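Local coordinates for hypothetical protein Atu1540 (Agrobacterium tumefaciens str. C58, PDB 2HWJ) that is of unknown function but belongs to a putative ParB-like nuclease family within the ParB/sulfiredoxin superfamily, at residues F47-K60 and V83-K96. Numbering follows the deposited sequence.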
loop_
_atom_site.group_PDB
_atom_site.type_symbol
_atom_site.label_atom_id
_atom_site.label_comp_id
_atom_site.label_asym_id
_atom_site.label_seq_id
_atom_site.Cartn_x
_atom_site.Cartn_y
_atom_site.Cartn_z
ATOM N N PHE A 47 -26.887 19.913 4.657
ATOM C CA PHE A 47 -25.722 19.107 5.094
ATOM C C PHE A 47 -24.436 19.342 4.298
ATOM O O PHE A 47 -23.354 19.071 4.788
ATOM C CB PHE A 47 -26.057 17.625 4.964
ATOM C CG PHE A 47 -26.907 17.085 6.083
ATOM C CD1 PHE A 47 -27.087 17.822 7.273
ATOM C CD2 PHE A 47 -27.512 15.813 5.959
ATOM C CE1 PHE A 47 -27.862 17.308 8.310
ATOM C CE2 PHE A 47 -28.293 15.289 6.988
ATOM C CZ PHE A 47 -28.460 16.031 8.171
ATOM N N LEU A 48 -24.570 19.780 3.045
ATOM C CA LEU A 48 -23.439 20.192 2.204
ATOM C C LEU A 48 -22.905 21.459 2.826
ATOM O O LEU A 48 -23.668 22.428 2.929
ATOM C CB LEU A 48 -23.961 20.508 0.780
ATOM C CG LEU A 48 -24.652 19.433 -0.114
ATOM C CD1 LEU A 48 -25.684 18.537 0.612
ATOM C CD2 LEU A 48 -25.276 20.076 -1.342
ATOM N N GLY A 49 -21.651 21.552 3.263
ATOM C CA GLY A 49 -20.574 20.605 3.197
ATOM C C GLY A 49 -19.913 20.613 4.579
ATOM O O GLY A 49 -18.903 21.296 4.835
ATOM N N ASN A 50 -20.517 19.835 5.474
ATOM C CA ASN A 50 -19.900 19.490 6.698
ATOM C C ASN A 50 -18.964 18.351 6.515
ATOM O O ASN A 50 -18.930 17.707 5.478
ATOM C CB ASN A 50 -20.926 19.032 7.697
ATOM C CG ASN A 50 -22.107 19.889 7.715
ATOM O OD1 ASN A 50 -23.207 19.449 8.073
ATOM N ND2 ASN A 50 -21.920 21.139 7.318
ATOM N N HIS A 51 -18.248 18.093 7.593
ATOM C CA HIS A 51 -17.245 17.066 7.642
ATOM C C HIS A 51 -17.951 15.760 7.699
ATOM O O HIS A 51 -19.051 15.652 8.260
ATOM C CB HIS A 51 -16.354 17.238 8.873
ATOM C CG HIS A 51 -15.869 18.634 9.029
ATOM N ND1 HIS A 51 -16.532 19.566 9.814
ATOM C CD2 HIS A 51 -14.868 19.306 8.396
ATOM C CE1 HIS A 51 -15.903 20.729 9.722
ATOM N NE2 HIS A 51 -14.908 20.603 8.853
ATOM N N ILE A 52 -17.290 14.791 7.079
ATOM C CA ILE A 52 -17.680 13.409 7.061
ATOM C C ILE A 52 -16.509 12.728 7.650
ATOM O O ILE A 52 -15.402 12.992 7.263
ATOM C CB ILE A 52 -17.731 12.852 5.617
ATOM C CG1 ILE A 52 -17.891 14.005 4.680
ATOM C CG2 ILE A 52 -18.819 11.768 5.495
ATOM C CD1 ILE A 52 -18.557 13.626 3.229
ATOM N N VAL A 53 -16.759 11.706 8.409
ATOM C CA VAL A 53 -15.719 11.084 9.123
ATOM C C VAL A 53 -15.887 9.604 8.864
ATOM O O VAL A 53 -17.002 9.127 8.791
ATOM C CB VAL A 53 -15.959 11.616 10.525
ATOM C CG1 VAL A 53 -16.285 10.605 11.573
ATOM C CG2 VAL A 53 -14.944 12.721 10.835
ATOM N N PRO A 54 -14.804 8.885 8.577
ATOM C CA PRO A 54 -14.967 7.443 8.243
ATOM C C PRO A 54 -15.120 6.614 9.495
ATOM O O PRO A 54 -14.582 6.931 10.536
ATOM C CB PRO A 54 -13.625 7.102 7.613
ATOM C CG PRO A 54 -12.678 7.891 8.262
ATOM C CD PRO A 54 -13.385 9.269 8.543
ATOM N N VAL A 55 -15.759 5.490 9.404
ATOM C CA VAL A 55 -16.191 4.764 10.609
ATOM C C VAL A 55 -16.320 3.267 10.271
ATOM O O VAL A 55 -16.377 2.895 9.115
ATOM C CB VAL A 55 -17.560 5.343 10.889
ATOM C CG1 VAL A 55 -18.653 4.270 11.033
ATOM C CG2 VAL A 55 -17.520 6.495 11.895
ATOM N N VAL A 56 -16.342 2.391 11.256
ATOM C CA VAL A 56 -16.399 0.959 11.002
ATOM C C VAL A 56 -17.528 0.472 11.846
ATOM O O VAL A 56 -17.710 0.917 12.932
ATOM C CB VAL A 56 -15.026 0.332 11.460
ATOM C CG1 VAL A 56 -15.167 -1.057 11.994
ATOM C CG2 VAL A 56 -14.074 0.280 10.333
ATOM N N ALA A 57 -18.304 -0.472 11.416
ATOM C CA ALA A 57 -19.400 -0.881 12.277
ATOM C C ALA A 57 -18.841 -1.997 13.156
ATOM O O ALA A 57 -18.290 -2.945 12.638
ATOM C CB ALA A 57 -20.644 -1.326 11.469
ATOM N N GLY A 58 -18.961 -1.852 14.485
ATOM C CA GLY A 58 -18.502 -2.851 15.416
ATOM C C GLY A 58 -19.642 -3.583 16.006
ATOM O O GLY A 58 -20.751 -3.469 15.566
ATOM N N PRO A 59 -19.366 -4.310 17.065
ATOM C CA PRO A 59 -20.262 -5.178 17.796
ATOM C C PRO A 59 -21.418 -4.390 18.356
ATOM O O PRO A 59 -21.267 -3.199 18.597
ATOM C CB PRO A 59 -19.425 -5.646 18.942
ATOM C CG PRO A 59 -18.076 -5.475 18.485
ATOM C CD PRO A 59 -18.040 -4.235 17.675
ATOM N N LYS A 60 -22.573 -5.049 18.560
ATOM C CA LYS A 60 -23.812 -4.348 18.956
ATOM C C LYS A 60 -23.978 -3.331 17.911
ATOM O O LYS A 60 -23.500 -3.522 16.779
ATOM C CB LYS A 60 -23.635 -3.676 20.302
ATOM C CG LYS A 60 -23.247 -4.708 21.344
ATOM C CD LYS A 60 -24.304 -5.833 21.361
ATOM C CE LYS A 60 -23.697 -7.184 21.805
ATOM N NZ LYS A 60 -23.473 -7.327 23.328
ATOM N N VAL A 83 -22.216 14.304 13.625
ATOM C CA VAL A 83 -21.286 14.447 12.532
ATOM C C VAL A 83 -21.672 13.435 11.412
ATOM O O VAL A 83 -22.092 12.339 11.717
ATOM C CB VAL A 83 -19.839 14.261 13.012
ATOM C CG1 VAL A 83 -19.562 12.802 13.529
ATOM C CG2 VAL A 83 -18.851 14.541 11.877
ATOM N N LEU A 84 -21.535 13.787 10.136
ATOM C CA LEU A 84 -21.739 12.832 9.049
ATOM C C LEU A 84 -20.639 11.824 9.055
ATOM O O LEU A 84 -19.485 12.144 9.459
ATOM C CB LEU A 84 -21.632 13.547 7.745
ATOM C CG LEU A 84 -22.639 14.681 7.581
ATOM C CD1 LEU A 84 -22.474 15.292 6.236
ATOM C CD2 LEU A 84 -24.093 14.214 7.900
ATOM N N THR A 85 -20.958 10.612 8.634
ATOM C CA THR A 85 -20.033 9.507 8.715
ATOM C C THR A 85 -20.274 8.662 7.453
ATOM O O THR A 85 -21.323 8.768 6.805
ATOM C CB THR A 85 -20.456 8.515 9.799
ATOM O OG1 THR A 85 -21.835 8.148 9.571
ATOM C CG2 THR A 85 -20.336 9.051 11.216
ATOM N N SER A 86 -19.314 7.785 7.143
ATOM C CA SER A 86 -19.440 6.873 6.066
ATOM C C SER A 86 -18.832 5.601 6.586
ATOM O O SER A 86 -17.664 5.588 7.004
ATOM C CB SER A 86 -18.621 7.332 4.895
ATOM O OG SER A 86 -18.859 6.441 3.828
ATOM N N GLU A 87 -19.647 4.556 6.618
ATOM C CA GLU A 87 -19.220 3.286 7.049
ATOM C C GLU A 87 -18.345 2.742 5.931
ATOM O O GLU A 87 -18.808 2.608 4.803
ATOM C CB GLU A 87 -20.467 2.421 7.319
ATOM C CG GLU A 87 -20.217 0.970 7.698
ATOM C CD GLU A 87 -21.549 0.165 8.010
ATOM O OE1 GLU A 87 -21.911 -0.800 7.230
ATOM O OE2 GLU A 87 -22.197 0.471 9.053
ATOM N N VAL A 88 -17.092 2.427 6.257
ATOM C CA VAL A 88 -16.149 1.833 5.322
ATOM C C VAL A 88 -15.801 0.362 5.596
ATOM O O VAL A 88 -14.917 -0.211 4.944
ATOM C CB VAL A 88 -14.819 2.590 5.265
ATOM C CG1 VAL A 88 -15.062 3.977 4.812
ATOM C CG2 VAL A 88 -14.108 2.557 6.629
ATOM N N ALA A 89 -16.451 -0.248 6.572
ATOM C CA ALA A 89 -16.242 -1.654 6.828
ATOM C C ALA A 89 -17.181 -2.073 7.900
ATOM O O ALA A 89 -17.593 -1.271 8.748
ATOM C CB ALA A 89 -14.817 -1.923 7.243
ATOM N N LYS A 90 -17.494 -3.355 7.873
ATOM C CA LYS A 90 -18.590 -3.894 8.670
ATOM C C LYS A 90 -18.056 -5.106 9.389
ATOM O O LYS A 90 -17.824 -6.149 8.763
ATOM C CB LYS A 90 -19.758 -4.270 7.743
ATOM C CG LYS A 90 -21.106 -3.975 8.349
ATOM C CD LYS A 90 -22.293 -4.152 7.326
ATOM C CE LYS A 90 -23.678 -4.052 8.059
ATOM N NZ LYS A 90 -23.728 -3.130 9.375
ATOM N N PHE A 91 -17.831 -4.981 10.686
ATOM C CA PHE A 91 -17.417 -6.104 11.498
ATOM C C PHE A 91 -18.430 -6.463 12.587
ATOM O O PHE A 91 -18.123 -7.194 13.547
ATOM C CB PHE A 91 -16.097 -5.817 12.184
ATOM C CG PHE A 91 -15.008 -5.429 11.287
ATOM C CD1 PHE A 91 -14.707 -6.142 10.177
ATOM C CD2 PHE A 91 -14.245 -4.333 11.583
ATOM C CE1 PHE A 91 -13.681 -5.780 9.323
ATOM C CE2 PHE A 91 -13.183 -3.960 10.742
ATOM C CZ PHE A 91 -12.920 -4.714 9.581
ATOM N N SER A 92 -19.644 -5.995 12.439
ATOM C CA SER A 92 -20.625 -6.209 13.450
ATOM C C SER A 92 -21.016 -7.653 13.511
ATOM O O SER A 92 -21.731 -7.997 14.344
ATOM C CB SER A 92 -21.839 -5.338 13.180
ATOM O OG SER A 92 -22.222 -5.596 11.840
ATOM N N HIS A 93 -20.568 -8.555 12.695
ATOM C CA HIS A 93 -20.833 -9.983 13.071
ATOM C C HIS A 93 -19.859 -10.467 14.170
ATOM O O HIS A 93 -20.046 -11.513 14.731
ATOM C CB HIS A 93 -20.810 -10.943 11.877
ATOM C CG HIS A 93 -19.558 -10.862 11.098
ATOM N ND1 HIS A 93 -19.131 -9.690 10.515
ATOM C CD2 HIS A 93 -18.579 -11.778 10.865
ATOM C CE1 HIS A 93 -17.950 -9.892 9.938
ATOM N NE2 HIS A 93 -17.597 -11.158 10.122
ATOM N N LEU A 94 -18.801 -9.744 14.464
ATOM C CA LEU A 94 -17.859 -10.261 15.466
ATOM C C LEU A 94 -18.241 -9.986 16.942
ATOM O O LEU A 94 -18.801 -8.917 17.268
ATOM C CB LEU A 94 -16.444 -9.694 15.197
ATOM C CG LEU A 94 -15.983 -9.881 13.751
ATOM C CD1 LEU A 94 -14.617 -9.340 13.459
ATOM C CD2 LEU A 94 -16.049 -11.350 13.301
ATOM N N GLY A 95 -17.878 -10.893 17.846
ATOM C CA GLY A 95 -17.811 -10.555 19.261
ATOM C C GLY A 95 -16.677 -9.544 19.528
ATOM O O GLY A 95 -15.889 -9.145 18.630
ATOM N N LYS A 96 -16.550 -9.145 20.781
ATOM C CA LYS A 96 -15.792 -7.939 21.102
ATOM C C LYS A 96 -14.293 -8.215 21.106
ATOM O O LYS A 96 -13.462 -7.414 20.689
ATOM C CB LYS A 96 -16.270 -7.417 22.459
ATOM C CG LYS A 96 -17.759 -6.898 22.398
ATOM C CD LYS A 96 -18.916 -7.991 22.630
ATOM C CE LYS A 96 -20.167 -7.199 23.121
ATOM N NZ LYS A 96 -20.178 -6.750 24.621
#
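Val55 and Thr85 meet through their methyls on one face of a parallel strand pair, Val55 CG2 lying 3.9 Å from Thr85 CG2. Thr85 chi1 of 52° sets CG2 anti to the carbonyl carbon and OG1 between it and the backbone N; OG1 hydrogen-bonds Ser10 OG in the next strand. Farther along this face, Ala57 CB rests against the carboxylate of Glu87, whose extended chain brings OE2 alongside; Lys90 reaches the same carboxylate in a long salt bridge. On the other face, Ile52 CG2 packs 4.0 Å from Leu84 CB, and Leu84 CD2 sits over one face of the Phe47 ring, offset toward its rim.

The ladder between 52-57 and 83-90 starts with Val53 N to Leu84 O and Ser86 N to Val53 O, both donors tilted from the carbonyl plane. Val55 N adds a weak bond to Ser86 O. Val88 N then meets Val55 O almost straight (173°), and a beta bulge moves the register by one residue before Ala57 N bonds Ala89 O at 2.9 Å; Phe91 N to Ala57 O closes the ladder. At the bulge, Val56 CG2 packs on Ala89 CB while CG1 approaches the Phe91 ring obliquely. Pro59 CB lies 4.0 Å from Lys96 CG.

Strands 52-57 and 82-90 are the two central strands of a mixed four-stranded sheet: 9-13 flanks 82-90, 63-65 flanks 52-57, both antiparallel, and helix 96-105 packs Phe99 and Met103 against Phe91.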